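Local coordinates for regulatory protein BlaR1 (Bacillus licheniformis, PDB 1NRF) that acts as a receptor for beta-lactam antibiotics, its extracellular C-terminal sensor domain probably being acylated on a serine to signal their presence across the membrane, at residues Ser109-Trp114 with Ser198-Thr203; Lys167-Glu172 with Thr182-Ile187. All coordinates share one frame; numbering follows the deposited sequence.

Interaction 1 (Ser109-Trp114 with Ser198-Thr203)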
loop_
_atom_site.group_PDB
_atom_site.type_symbol
_atom_site.label_atom_id
_atom_site.label_comp_id
_atom_site.label_asym_id
_atom_site.label_seq_id
_atom_site.Cartn_x
_atom_site.Cartn_y
_atom_site.Cartn_z
ATOM N N SER A 109 8.511 5.726 5.113
ATOM C CA SER A 109 7.776 6.512 6.104
ATOM C C SER A 109 7.371 7.843 5.518
ATOM O O SER A 109 6.261 8.321 5.730
ATOM C CB SER A 109 8.637 6.786 7.336
ATOM O OG SER A 109 9.318 5.626 7.758
ATOM N N SER A 110 8.283 8.432 4.761
ATOM C CA SER A 110 8.048 9.731 4.176
ATOM C C SER A 110 7.501 9.704 2.750
ATOM O O SER A 110 7.141 10.745 2.194
ATOM C CB SER A 110 9.350 10.524 4.245
ATOM O OG SER A 110 9.783 10.609 5.599
ATOM N N SER A 111 7.407 8.515 2.166
ATOM C CA SER A 111 6.918 8.406 0.800
ATOM C C SER A 111 7.772 9.301 -0.091
ATOM O O SER A 111 7.258 9.979 -0.983
ATOM C CB SER A 111 5.450 8.843 0.703
ATOM O OG SER A 111 4.594 7.925 1.354
ATOM N N THR A 112 9.073 9.324 0.177
ATOM C CA THR A 112 9.994 10.123 -0.619
ATOM C C THR A 112 10.000 9.455 -1.974
ATOM O O THR A 112 10.728 8.497 -2.211
ATOM C CB THR A 112 11.408 10.112 -0.024
ATOM O OG1 THR A 112 11.379 10.739 1.264
ATOM C CG2 THR A 112 12.375 10.862 -0.930
ATOM N N THR A 113 9.153 9.973 -2.851
ATOM C CA THR A 113 8.979 9.447 -4.193
ATOM C C THR A 113 10.234 9.325 -5.031
ATOM O O THR A 113 10.433 8.291 -5.669
ATOM C CB THR A 113 7.941 10.284 -4.960
ATOM O OG1 THR A 113 6.681 10.209 -4.275
ATOM C CG2 THR A 113 7.764 9.757 -6.377
ATOM N N TRP A 114 11.088 10.353 -5.031
ATOM C CA TRP A 114 12.298 10.296 -5.853
ATOM C C TRP A 114 13.178 9.087 -5.567
ATOM O O TRP A 114 13.832 8.566 -6.468
ATOM C CB TRP A 114 13.127 11.592 -5.736
ATOM C CG TRP A 114 13.759 11.892 -4.389
ATOM C CD1 TRP A 114 13.334 12.812 -3.477
ATOM C CD2 TRP A 114 14.974 11.337 -3.862
ATOM N NE1 TRP A 114 14.212 12.877 -2.426
ATOM C CE2 TRP A 114 15.228 11.984 -2.637
ATOM C CE3 TRP A 114 15.876 10.360 -4.312
ATOM C CZ2 TRP A 114 16.352 11.689 -1.849
ATOM C CZ3 TRP A 114 16.998 10.066 -3.527
ATOM C CH2 TRP A 114 17.222 10.732 -2.309
ATOM N N SER A 198 1.004 -2.811 10.478
ATOM C CA SER A 198 1.860 -2.544 9.326
ATOM C C SER A 198 0.934 -1.886 8.296
ATOM O O SER A 198 -0.249 -2.240 8.214
ATOM C CB SER A 198 2.434 -3.845 8.742
ATOM O OG SER A 198 3.404 -4.437 9.593
ATOM N N GLY A 199 1.460 -0.931 7.528
ATOM C CA GLY A 199 0.652 -0.266 6.525
ATOM C C GLY A 199 1.390 0.768 5.698
ATOM O O GLY A 199 2.549 1.090 5.964
ATOM N N LYS A 200 0.711 1.297 4.685
ATOM C CA LYS A 200 1.302 2.304 3.812
ATOM C C LYS A 200 0.225 3.162 3.152
ATOM O O LYS A 200 -0.758 2.646 2.616
ATOM C CB LYS A 200 2.176 1.626 2.753
ATOM C CG LYS A 200 3.471 2.391 2.453
ATOM C CD LYS A 200 3.299 3.309 1.261
ATOM C CE LYS A 200 4.175 4.528 1.368
ATOM N NZ LYS A 200 3.531 5.512 2.270
ATOM N N THR A 201 0.416 4.477 3.211
ATOM C CA THR A 201 -0.531 5.435 2.637
ATOM C C THR A 201 -0.273 5.732 1.170
ATOM O O THR A 201 0.808 5.482 0.653
ATOM C CB THR A 201 -0.472 6.802 3.346
ATOM O OG1 THR A 201 0.856 7.329 3.226
ATOM C CG2 THR A 201 -0.856 6.679 4.798
ATOM N N GLY A 202 -1.281 6.309 0.527
ATOM C CA GLY A 202 -1.176 6.680 -0.868
ATOM C C GLY A 202 -2.086 7.860 -1.135
ATOM O O GLY A 202 -3.222 7.898 -0.650
ATOM N N THR A 203 -1.581 8.839 -1.878
ATOM C CA THR A 203 -2.368 10.017 -2.224
ATOM C C THR A 203 -2.254 10.331 -3.712
ATOM O O THR A 203 -1.171 10.240 -4.292
ATOM C CB THR A 203 -1.915 11.267 -1.443
ATOM O OG1 THR A 203 -2.104 11.053 -0.042
ATOM C CG2 THR A 203 -2.735 12.481 -1.873
#
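Bends at chi2 (-95°) and chi4 (-80°) fold the K200 side chain over so that NZ comes up to S111, whose own chi1 of -69° sets OG beside the backbone N and anti to the carbonyl carbon, facing the strand. The contact is narrow, essentially one polar meeting: K200 NZ donates to S111 OG at 2.8 Å, with CE of the lysine also lying 3.4 Å from that OG. NZ is held from a second direction by its own strand, since K200 NZ also donates to T201 O at 3.2 Å, approaching that carbonyl tilted from its plane. A serine hydroxyl of one segment and a backbone carbonyl of the other together limit where the folded lysine end can go, and the hydroxyl of T201, OG1, lies 4.2 Å from S111 OG without bonding to it. S111 owes its position to a Schellman motif: with positive phi it is the C-prime residue closing helix 104-110, just before helix 113-123. K66 of helix 66-76 packs against K200, and S63, the probable acylated serine, lies close by. The arrangement is typical of the active site of penicillin-binding proteins and serine beta-lactamases, in which a serine between two helices meets the KTG lysine of the sheet, here K200-T201-G202.

Interaction 2 (Lys167-Glu172 with Thr182-Ile187)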
loop_
_atom_site.group_PDB
_atom_site.type_symbol
_atom_site.label_atom_id
_atom_site.label_comp_id
_atom_site.label_asym_id
_atom_site.label_seq_id
_atom_site.Cartn_x
_atom_site.Cartn_y
_atom_site.Cartn_z
ATOM N N LYS A 167 -0.310 -12.558 -0.253
ATOM C CA LYS A 167 0.674 -13.331 -1.011
ATOM C C LYS A 167 2.091 -12.868 -0.656
ATOM O O LYS A 167 3.038 -13.657 -0.649
ATOM C CB LYS A 167 0.451 -13.168 -2.520
ATOM C CG LYS A 167 -0.680 -14.008 -3.060
ATOM C CD LYS A 167 -0.464 -14.291 -4.519
ATOM C CE LYS A 167 -1.589 -15.139 -5.074
ATOM N NZ LYS A 167 -2.890 -14.425 -4.972
ATOM N N PHE A 168 2.224 -11.573 -0.373
ATOM C CA PHE A 168 3.509 -10.999 0.002
ATOM C C PHE A 168 3.891 -11.451 1.412
ATOM O O PHE A 168 5.004 -11.925 1.653
ATOM C CB PHE A 168 3.435 -9.471 -0.042
ATOM C CG PHE A 168 4.427 -8.798 0.858
ATOM C CD1 PHE A 168 4.037 -8.314 2.100
ATOM C CD2 PHE A 168 5.762 -8.685 0.480
ATOM C CE1 PHE A 168 4.959 -7.729 2.953
ATOM C CE2 PHE A 168 6.687 -8.103 1.326
ATOM C CZ PHE A 168 6.285 -7.624 2.567
ATOM N N TYR A 169 2.947 -11.288 2.331
ATOM C CA TYR A 169 3.124 -11.659 3.724
ATOM C C TYR A 169 3.487 -13.133 3.849
ATOM O O TYR A 169 4.444 -13.481 4.543
ATOM C CB TYR A 169 1.826 -11.382 4.486
ATOM C CG TYR A 169 1.907 -11.652 5.967
ATOM C CD1 TYR A 169 2.452 -10.705 6.838
ATOM C CD2 TYR A 169 1.470 -12.866 6.498
ATOM C CE1 TYR A 169 2.560 -10.961 8.201
ATOM C CE2 TYR A 169 1.575 -13.136 7.862
ATOM C CZ TYR A 169 2.121 -12.177 8.707
ATOM O OH TYR A 169 2.229 -12.433 10.056
ATOM N N ASP A 170 2.712 -13.992 3.183
ATOM C CA ASP A 170 2.931 -15.444 3.200
ATOM C C ASP A 170 4.095 -15.861 2.309
ATOM O O ASP A 170 4.622 -16.967 2.436
ATOM C CB ASP A 170 1.690 -16.199 2.709
ATOM C CG ASP A 170 0.503 -16.046 3.633
ATOM O OD1 ASP A 170 0.682 -15.548 4.763
ATOM O OD2 ASP A 170 -0.610 -16.442 3.221
ATOM N N ASN A 171 4.469 -14.974 1.395
ATOM C CA ASN A 171 5.553 -15.224 0.460
ATOM C C ASN A 171 5.216 -16.352 -0.520
ATOM O O ASN A 171 6.016 -17.266 -0.737
ATOM C CB ASN A 171 6.846 -15.554 1.209
ATOM C CG ASN A 171 8.069 -15.481 0.313
ATOM O OD1 ASN A 171 9.154 -15.956 0.675
ATOM N ND2 ASN A 171 7.905 -14.876 -0.863
ATOM N N GLU A 172 4.026 -16.284 -1.105
ATOM C CA GLU A 172 3.599 -17.271 -2.092
ATOM C C GLU A 172 4.312 -16.958 -3.411
ATOM O O GLU A 172 4.276 -17.739 -4.348
ATOM C CB GLU A 172 2.081 -17.205 -2.284
ATOM C CG GLU A 172 1.299 -17.500 -1.006
ATOM C CD GLU A 172 -0.191 -17.198 -1.129
ATOM O OE1 GLU A 172 -0.837 -17.756 -2.048
ATOM O OE2 GLU A 172 -0.714 -16.405 -0.305
ATOM N N THR A 182 12.650 -7.610 5.147
ATOM C CA THR A 182 13.131 -6.239 5.014
ATOM C C THR A 182 11.994 -5.287 4.654
ATOM O O THR A 182 11.874 -4.211 5.232
ATOM C CB THR A 182 14.225 -6.128 3.932
ATOM O OG1 THR A 182 15.255 -7.094 4.183
ATOM C CG2 THR A 182 14.836 -4.737 3.951
ATOM N N VAL A 183 11.162 -5.682 3.693
ATOM C CA VAL A 183 10.033 -4.845 3.290
ATOM C C VAL A 183 9.013 -4.789 4.419
ATOM O O VAL A 183 8.318 -3.781 4.594
ATOM C CB VAL A 183 9.342 -5.384 2.013
ATOM C CG1 VAL A 183 8.056 -4.622 1.757
ATOM C CG2 VAL A 183 10.282 -5.242 0.818
ATOM N N LYS A 184 8.934 -5.879 5.180
ATOM C CA LYS A 184 8.004 -5.961 6.298
ATOM C C LYS A 184 8.358 -4.928 7.356
ATOM O O LYS A 184 7.480 -4.243 7.866
ATOM C CB LYS A 184 8.003 -7.370 6.903
ATOM C CG LYS A 184 6.956 -8.277 6.285
ATOM C CD LYS A 184 6.973 -9.699 6.848
ATOM C CE LYS A 184 5.766 -10.487 6.328
ATOM N NZ LYS A 184 5.699 -11.910 6.783
ATOM N N ASP A 185 9.649 -4.801 7.666
ATOM C CA ASP A 185 10.099 -3.828 8.657
ATOM C C ASP A 185 9.913 -2.396 8.175
ATOM O O ASP A 185 9.611 -1.509 8.968
ATOM C CB ASP A 185 11.576 -4.029 8.997
ATOM C CG ASP A 185 11.864 -5.394 9.571
ATOM O OD1 ASP A 185 11.097 -5.842 10.449
ATOM O OD2 ASP A 185 12.867 -6.014 9.155
ATOM N N SER A 186 10.104 -2.169 6.880
ATOM C CA SER A 186 9.961 -0.830 6.321
ATOM C C SER A 186 8.566 -0.238 6.525
ATOM O O SER A 186 8.410 0.980 6.587
ATOM C CB SER A 186 10.285 -0.850 4.824
ATOM O OG SER A 186 9.392 -1.702 4.122
ATOM N N ILE A 187 7.557 -1.097 6.626
ATOM C CA ILE A 187 6.185 -0.633 6.797
ATOM C C ILE A 187 5.546 -0.917 8.162
ATOM O O ILE A 187 4.390 -0.569 8.387
ATOM C CB ILE A 187 5.289 -1.229 5.719
ATOM C CG1 ILE A 187 5.300 -2.751 5.842
ATOM C CG2 ILE A 187 5.776 -0.786 4.344
ATOM C CD1 ILE A 187 4.271 -3.437 5.004
#
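K184 and Y169 meet in a cation-pi interaction: NZ lies over one face of the tyrosine ring, 3.7 Å from its centroid and 23° off the normal, displaced toward the CD1-CE1 side. The lysine chain is fully extended beyond CG, and it crosses the tyrosine side chain at about a right angle, bringing CE to 3.4 Å from Y169 CD1. The same ammonium donates to the backbone of that residue, K184 NZ to Y169 O at 3.0 Å, with a C=O...N angle of 127° and the donor tilted somewhat from the carbonyl plane. One residue therefore offers the cation both its ring and its carbonyl. This carbonyl belongs to the last turn of helix 158-170, which a Schellman motif with N171 as C-prime residue brings to a close; the partial negative charge of a helix C-terminus would probably add to the attraction. The far end of the tyrosine is fixed by a hydrogen bond from its hydroxyl to E220. Beside the polar meeting lies an apolar one. F168, its CG anti to the backbone N (chi1 155°), reaches across with CZ, which comes to 3.6 Å from V183 CG1 and 3.8 Å from K184 CG; both groups approach the ring obliquely. The aliphatic root of the lysine and the phenylalanine run past each other in opposite directions. Y218 of strand 211-220 packs against F168 and K184 and meets the Y169 ring edge-to-face. The whole is packing between the consecutive helices 158-170 and 177-187 of the penicillin-binding transpeptidase fold, beside strand 211-220 of its sheet, with a lysine of one helix binding a carbonyl and a ring of the other's last turn.

The two contacts have centres about 15 Å apart and meet through the backbone: G199 N of interaction 1 lies 3.1 Å from I187 O of interaction 2, a probable hydrogen bond tying I187 to the KTG strand, next to K200. Interaction 2 is nested within the loop that interaction 1 closes. Helix 66-76 is a common neighbour: K66 touches T113 and K200, while V67 packs on V183 and I187. Y218 and E220 similarly serve S198 on one side and Y169 on the other. Only interaction 1 reaches the active site, the S111 side chain lying about 4 Å from that of S63; interaction 2 is packing away from it.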